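Long-range contact in peptidase S15/CocE/NonD (Thaumarchaeota archaeon SCGC AB-539-E09, PDB 4PF1), which probably acts as a serine aminopeptidase of the alpha/beta-hydrolase fold, cleaving residues from the N-termini of peptides: residues N152-A157 / A177-V182. Sequence-based numbering, arbitrary orientation.
Sequences NGRVAA and ALKAVV
Val155 O takes the backbone N-H of Lys179 at 2.8 Å, an almost straight bond (170° at the hydrogen), and also meets the CA-H of Leu178. Val155 N in turn gives its hydrogen to Ala177 O at 2.8 Å. Further along, Ala157 N reaches Ala180 O at 3.2 Å, and Ala157 O receives Val182 N at 2.9 Å. Between these two pairs of bonds the register slips by one residue: Val155 lies beside Leu178, but Ala157 beside Val181. On the face of Val155, Ala157 CB meets Leu178 CD1 and lies 3.9 Å from Val181 CG1. With CG anti to its backbone N (chi1 -176°), Leu178 brings CD1 over the neighbouring strand, against Val155 O and Ala157 N. At the start of the pair, the extended Arg154 chain crosses the bent Lys179 chain at about a right angle, Arg154 CB 3.8 Å from Lys179 CG. Their charged ends diverge: Arg154 NH1 forms a salt bridge with Asp366, and Lys179 NZ bonds Pro176 O. Just ahead of the strand, Asn152 OD1 accepts the N-H of Arg154 in an Asx turn. The two parallel strands, joined through helix 162-169 as a beta-alpha-beta unit, lie side by side in the middle of the hydrolase sheet, between strands 60-67 and 287-292; helix 133-147 covers Val155 and Ala177, while helix 347-365 packs against Ala156 and Lys179.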
loop_
_atom_site.group_PDB
_atom_site.type_symbol
_atom_site.label_atom_id
_atom_site.label_comp_id
_atom_site.label_asym_id
_atom_site.label_seq_id
_atom_site.Cartn_x
_atom_site.Cartn_y
_atom_site.Cartn_z
ATOM N N ASN A 152 44.451 -16.074 6.233
ATOM C CA ASN A 152 45.179 -16.665 7.359
ATOM C C ASN A 152 45.286 -18.200 7.182
ATOM O O ASN A 152 45.757 -18.903 8.081
ATOM C CB ASN A 152 44.497 -16.303 8.701
ATOM C CG ASN A 152 43.088 -16.841 8.885
ATOM O OD1 ASN A 152 42.480 -17.423 7.985
ATOM N ND2 ASN A 152 42.536 -16.647 10.066
ATOM N N GLY A 153 44.836 -18.690 6.022
ATOM C CA GLY A 153 44.857 -20.107 5.679
ATOM C C GLY A 153 43.721 -20.914 6.278
ATOM O O GLY A 153 43.753 -22.146 6.232
ATOM N N ARG A 154 42.709 -20.230 6.853
ATOM C CA ARG A 154 41.545 -20.877 7.473
ATOM C C ARG A 154 40.284 -20.586 6.655
ATOM O O ARG A 154 40.099 -19.459 6.190
ATOM C CB ARG A 154 41.371 -20.419 8.930
ATOM C CG ARG A 154 42.558 -20.759 9.827
ATOM C CD ARG A 154 42.224 -20.497 11.275
ATOM N NE ARG A 154 43.402 -20.575 12.134
ATOM C CZ ARG A 154 43.373 -20.411 13.452
ATOM N NH1 ARG A 154 42.225 -20.168 14.073
ATOM N NH2 ARG A 154 44.491 -20.492 14.161
ATOM N N VAL A 155 39.444 -21.618 6.437
ATOM C CA VAL A 155 38.239 -21.511 5.606
ATOM C C VAL A 155 37.014 -22.059 6.349
ATOM O O VAL A 155 37.119 -23.033 7.098
ATOM C CB VAL A 155 38.438 -22.252 4.235
ATOM C CG1 VAL A 155 37.175 -22.199 3.370
ATOM C CG2 VAL A 155 39.633 -21.696 3.463
ATOM N N ALA A 156 35.848 -21.432 6.117
ATOM C CA ALA A 156 34.555 -21.893 6.607
ATOM C C ALA A 156 33.572 -21.925 5.452
ATOM O O ALA A 156 33.655 -21.081 4.560
ATOM C CB ALA A 156 34.043 -20.987 7.710
ATOM N N ALA A 157 32.673 -22.916 5.437
ATOM C CA ALA A 157 31.666 -23.029 4.389
ATOM C C ALA A 157 30.282 -22.745 4.953
ATOM O O ALA A 157 29.903 -23.322 5.975
ATOM C CB ALA A 157 31.711 -24.411 3.756
ATOM N N ALA A 177 42.311 -27.086 5.990
ATOM C CA ALA A 177 42.059 -25.650 6.151
ATOM C C ALA A 177 40.587 -25.348 6.524
ATOM O O ALA A 177 40.308 -24.259 7.024
ATOM C CB ALA A 177 42.444 -24.903 4.886
ATOM N N LEU A 178 39.650 -26.306 6.286
ATOM C CA LEU A 178 38.239 -26.126 6.656
ATOM C C LEU A 178 38.102 -26.251 8.181
ATOM O O LEU A 178 38.381 -27.317 8.746
ATOM C CB LEU A 178 37.318 -27.122 5.920
ATOM C CG LEU A 178 35.810 -26.946 6.185
ATOM C CD1 LEU A 178 35.239 -25.771 5.397
ATOM C CD2 LEU A 178 35.053 -28.211 5.868
ATOM N N LYS A 179 37.702 -25.144 8.842
ATOM C CA LYS A 179 37.647 -25.047 10.299
ATOM C C LYS A 179 36.231 -25.096 10.880
ATOM O O LYS A 179 36.094 -25.385 12.065
ATOM C CB LYS A 179 38.359 -23.763 10.782
ATOM C CG LYS A 179 39.823 -23.626 10.322
ATOM C CD LYS A 179 40.736 -24.760 10.841
ATOM C CE LYS A 179 42.089 -24.740 10.170
ATOM N NZ LYS A 179 42.940 -25.879 10.601
ATOM N N ALA A 180 35.188 -24.781 10.075
ATOM C CA ALA A 180 33.786 -24.780 10.534
ATOM C C ALA A 180 32.808 -24.735 9.363
ATOM O O ALA A 180 33.177 -24.304 8.273
ATOM C CB ALA A 180 33.533 -23.586 11.453
ATOM N N VAL A 181 31.546 -25.155 9.598
ATOM C CA VAL A 181 30.476 -25.098 8.591
ATOM C C VAL A 181 29.172 -24.570 9.217
ATOM O O VAL A 181 28.879 -24.859 10.381
ATOM C CB VAL A 181 30.225 -26.442 7.839
ATOM C CG1 VAL A 181 31.329 -26.740 6.829
ATOM C CG2 VAL A 181 30.025 -27.605 8.805
ATOM N N VAL A 182 28.396 -23.791 8.438
ATOM C CA VAL A 182 27.098 -23.268 8.868
ATOM C C VAL A 182 26.040 -23.611 7.778
ATOM O O VAL A 182 25.705 -22.759 6.943
ATOM C CB VAL A 182 27.119 -21.745 9.222
ATOM C CG1 VAL A 182 25.772 -21.295 9.787
ATOM C CG2 VAL A 182 28.240 -21.411 10.205
#